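PDB 3CVO: class I SAM-dependent methyltransferase, which probably transfers methyl groups from S-adenosylmethionine to a substrate that is not yet known. Local coordinates for residues R133-F142 with W160-L168. Residues are numbered along the deposited sequence; the frame is centred on the assembly and turned at random.
Sequences RVGCALATAF and WQHQVEEFL
One water joins V134 to W160. It accepts from V134 N at 3.1 Å and from W160 NE1 at 3.0 Å, lying in the plane of the indole at its edge. The setting is the Rossmann-like fold of class I methyltransferases, with strand order 3-2-1-4-5-7-6. Helix 133-143 links the parallel strands 125-128 and 148-152; segment 160-168 follows strand 148-152 in the chain and leads to edge strand 172-174.

Beside the water the contact turns apolar. V134 has CG1 anti to its backbone N (chi1 174°), and its two methyls divide the work. CG2 sits 3.5 Å from W160 NE1, obliquely to the ring, and also meets Q161 and V164 CG2. CG1 lies 3.9 Å from Q163 CG, where the two side chains cross at about a right angle. Q163 is itself held within its turn. Its NE2 donates to W160 O at 2.7 Å, almost straight at 176°, and the acceptor lies in the amide plane. The same NE2 stands above one face of the indole, offset toward the rim. Q163 OE1 accepts from Q194 of helix 192-199, which fixes the amide at both ends.

Farther along, L168 fits against the small residues of the helix. Its CD1 reaches A137 O at 3.6 Å and A141 CB at 3.7 Å, while CD2 packs on A137 CB. F180 and V182 of strand 177-182 also touch L168. L138 CD2 rests against F167 CD2. F142 closes this end with a T-shaped stack, its edge toward the face of F167 and the planes at 68°. F142 CZ stands 3.7 Å above the centre of the F167 ring, and E166 CG lies over the opposite face.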
loop_
_atom_site.group_PDB
_atom_site.type_symbol
_atom_site.label_atom_id
_atom_site.label_comp_id
_atom_site.label_asym_id
_atom_site.label_seq_id
_atom_site.Cartn_x
_atom_site.Cartn_y
_atom_site.Cartn_z
ATOM N N ARG A 133 13.539 3.295 4.854
ATOM C CA ARG A 133 14.188 2.106 5.481
ATOM C C ARG A 133 13.175 1.097 6.042
ATOM O O ARG A 133 13.267 -0.117 5.823
ATOM C CB ARG A 133 15.188 2.495 6.552
ATOM C CG ARG A 133 16.389 3.177 5.948
ATOM C CD ARG A 133 17.584 3.262 6.849
ATOM N NE ARG A 133 18.620 3.973 6.135
ATOM C CZ ARG A 133 19.875 4.142 6.535
ATOM N NH1 ARG A 133 20.337 3.625 7.672
ATOM N NH2 ARG A 133 20.672 4.835 5.752
ATOM N N VAL A 134 12.223 1.594 6.819
ATOM C CA VAL A 134 11.156 0.700 7.326
ATOM C C VAL A 134 10.396 0.007 6.193
ATOM O O VAL A 134 10.169 -1.208 6.225
ATOM C CB VAL A 134 10.216 1.387 8.353
ATOM C CG1 VAL A 134 9.036 0.419 8.716
ATOM C CG2 VAL A 134 11.020 1.785 9.575
ATOM N N GLY A 135 10.099 0.755 5.150
ATOM C CA GLY A 135 9.369 0.245 4.002
ATOM C C GLY A 135 10.124 -0.874 3.287
ATOM O O GLY A 135 9.541 -1.850 2.863
ATOM N N CYS A 136 11.435 -0.706 3.180
ATOM C CA CYS A 136 12.300 -1.667 2.493
ATOM C C CYS A 136 12.385 -2.950 3.329
ATOM O O CYS A 136 12.399 -4.080 2.806
ATOM C CB CYS A 136 13.689 -1.128 2.304
ATOM S SG CYS A 136 13.821 0.292 1.173
ATOM N N ALA A 137 12.417 -2.773 4.633
ATOM C CA ALA A 137 12.504 -3.923 5.521
ATOM C C ALA A 137 11.245 -4.791 5.426
ATOM O O ALA A 137 11.295 -6.045 5.319
ATOM C CB ALA A 137 12.786 -3.492 6.992
ATOM N N LEU A 138 10.109 -4.111 5.461
ATOM C CA LEU A 138 8.785 -4.772 5.301
ATOM C C LEU A 138 8.583 -5.369 3.923
ATOM O O LEU A 138 8.076 -6.461 3.816
ATOM C CB LEU A 138 7.611 -3.845 5.679
ATOM C CG LEU A 138 7.605 -3.377 7.144
ATOM C CD1 LEU A 138 6.294 -2.543 7.349
ATOM C CD2 LEU A 138 7.768 -4.484 8.140
ATOM N N ALA A 139 9.002 -4.657 2.893
ATOM C CA ALA A 139 8.944 -5.144 1.525
ATOM C C ALA A 139 9.660 -6.490 1.410
ATOM O O ALA A 139 9.130 -7.418 0.849
ATOM C CB ALA A 139 9.522 -4.126 0.561
ATOM N N THR A 140 10.798 -6.603 2.095
ATOM C CA THR A 140 11.587 -7.819 2.053
ATOM C C THR A 140 10.792 -8.908 2.738
ATOM O O THR A 140 10.599 -9.985 2.187
ATOM C CB THR A 140 12.956 -7.618 2.742
ATOM O OG1 THR A 140 13.672 -6.610 2.027
ATOM C CG2 THR A 140 13.769 -8.919 2.802
ATOM N N ALA A 141 10.281 -8.601 3.929
ATOM C CA ALA A 141 9.592 -9.618 4.761
ATOM C C ALA A 141 8.415 -10.176 4.002
ATOM O O ALA A 141 8.138 -11.367 4.019
ATOM C CB ALA A 141 9.104 -9.038 6.109
ATOM N N PHE A 142 7.713 -9.290 3.312
ATOM C CA PHE A 142 6.465 -9.737 2.675
ATOM C C PHE A 142 6.714 -10.336 1.286
ATOM O O PHE A 142 5.865 -11.036 0.779
ATOM C CB PHE A 142 5.472 -8.594 2.556
ATOM C CG PHE A 142 5.018 -8.059 3.869
ATOM C CD1 PHE A 142 4.623 -8.902 4.865
ATOM C CD2 PHE A 142 4.944 -6.700 4.069
ATOM C CE1 PHE A 142 4.215 -8.415 6.061
ATOM C CE2 PHE A 142 4.490 -6.208 5.245
ATOM C CZ PHE A 142 4.141 -7.081 6.259
ATOM N N TRP A 160 10.572 4.763 15.390
ATOM C CA TRP A 160 9.502 4.543 14.383
ATOM C C TRP A 160 9.920 3.274 13.678
ATOM O O TRP A 160 9.139 2.594 12.993
ATOM C CB TRP A 160 9.369 5.754 13.419
ATOM C CG TRP A 160 9.341 5.477 11.904
ATOM C CD1 TRP A 160 10.430 5.343 11.073
ATOM C CD2 TRP A 160 8.176 5.356 11.046
ATOM N NE1 TRP A 160 10.018 5.134 9.767
ATOM C CE2 TRP A 160 8.645 5.132 9.723
ATOM C CE3 TRP A 160 6.793 5.406 11.267
ATOM C CZ2 TRP A 160 7.774 4.963 8.630
ATOM C CZ3 TRP A 160 5.927 5.239 10.164
ATOM C CH2 TRP A 160 6.426 5.030 8.873
ATOM N N GLN A 161 11.181 2.950 13.928
ATOM C CA GLN A 161 11.835 1.878 13.222
ATOM C C GLN A 161 11.444 0.549 13.881
ATOM O O GLN A 161 11.403 -0.488 13.223
ATOM C CB GLN A 161 13.361 2.114 13.097
ATOM C CG GLN A 161 13.580 3.204 12.030
ATOM C CD GLN A 161 15.023 3.553 11.721
ATOM O OE1 GLN A 161 15.940 3.215 12.475
ATOM N NE2 GLN A 161 15.228 4.275 10.597
ATOM N N HIS A 162 11.118 0.566 15.164
ATOM C CA HIS A 162 11.112 -0.700 15.866
ATOM C C HIS A 162 9.839 -1.542 15.598
ATOM O O HIS A 162 9.743 -2.674 16.060
ATOM C CB HIS A 162 11.437 -0.478 17.320
ATOM C CG HIS A 162 12.871 -0.096 17.540
ATOM N ND1 HIS A 162 13.325 1.205 17.433
ATOM C CD2 HIS A 162 13.960 -0.849 17.825
ATOM C CE1 HIS A 162 14.627 1.238 17.653
ATOM N NE2 HIS A 162 15.035 0.007 17.897
ATOM N N GLN A 163 8.947 -0.961 14.767
ATOM C CA GLN A 163 7.673 -1.572 14.178
ATOM C C GLN A 163 8.056 -2.653 13.095
ATOM O O GLN A 163 7.279 -3.458 12.585
ATOM C CB GLN A 163 6.793 -0.476 13.520
ATOM C CG GLN A 163 7.124 -0.148 12.048
ATOM C CD GLN A 163 6.332 1.042 11.434
ATOM O OE1 GLN A 163 5.295 0.857 10.773
ATOM N NE2 GLN A 163 6.833 2.252 11.648
ATOM N N VAL A 164 9.330 -2.611 12.792
ATOM C CA VAL A 164 10.044 -3.601 11.978
ATOM C C VAL A 164 9.980 -4.987 12.667
ATOM O O VAL A 164 9.853 -6.018 12.023
ATOM C CB VAL A 164 11.561 -3.106 11.837
ATOM C CG1 VAL A 164 12.450 -4.107 11.203
ATOM C CG2 VAL A 164 11.595 -1.762 11.066
ATOM N N GLU A 165 10.104 -4.999 13.985
ATOM C CA GLU A 165 10.337 -6.260 14.696
ATOM C C GLU A 165 9.079 -7.137 14.660
ATOM O O GLU A 165 9.140 -8.377 14.740
ATOM C CB GLU A 165 10.835 -5.997 16.121
ATOM C CG GLU A 165 12.138 -5.298 16.090
ATOM C CD GLU A 165 12.737 -5.015 17.455
ATOM O OE1 GLU A 165 12.313 -5.624 18.440
ATOM O OE2 GLU A 165 13.653 -4.176 17.522
ATOM N N GLU A 166 7.946 -6.487 14.463
ATOM C CA GLU A 166 6.678 -7.236 14.406
ATOM C C GLU A 166 6.757 -8.299 13.322
ATOM O O GLU A 166 6.234 -9.431 13.457
ATOM C CB GLU A 166 5.481 -6.343 14.114
ATOM C CG GLU A 166 4.215 -7.177 14.017
ATOM C CD GLU A 166 2.931 -6.420 13.751
ATOM O OE1 GLU A 166 2.975 -5.179 13.584
ATOM O OE2 GLU A 166 1.869 -7.114 13.703
ATOM N N PHE A 167 7.422 -7.939 12.233
ATOM C CA PHE A 167 7.515 -8.830 11.066
ATOM C C PHE A 167 8.880 -9.470 10.822
ATOM O O PHE A 167 8.965 -10.538 10.208
ATOM C CB PHE A 167 7.036 -8.106 9.824
ATOM C CG PHE A 167 5.591 -7.706 9.906
ATOM C CD1 PHE A 167 4.591 -8.673 9.858
ATOM C CD2 PHE A 167 5.237 -6.391 10.050
ATOM C CE1 PHE A 167 3.253 -8.336 9.968
ATOM C CE2 PHE A 167 3.912 -6.021 10.119
ATOM C CZ PHE A 167 2.901 -6.995 10.070
ATOM N N LEU A 168 9.943 -8.820 11.282
ATOM C CA LEU A 168 11.311 -9.281 11.036
ATOM C C LEU A 168 11.857 -10.079 12.216
ATOM O O LEU A 168 12.873 -10.785 12.128
ATOM C CB LEU A 168 12.245 -8.084 10.681
ATOM C CG LEU A 168 12.182 -7.758 9.187
ATOM C CD1 LEU A 168 10.837 -7.114 8.771
ATOM C CD2 LEU A 168 13.364 -6.810 8.826
HETATM O O HOH W 1 11.930 4.582 7.486
#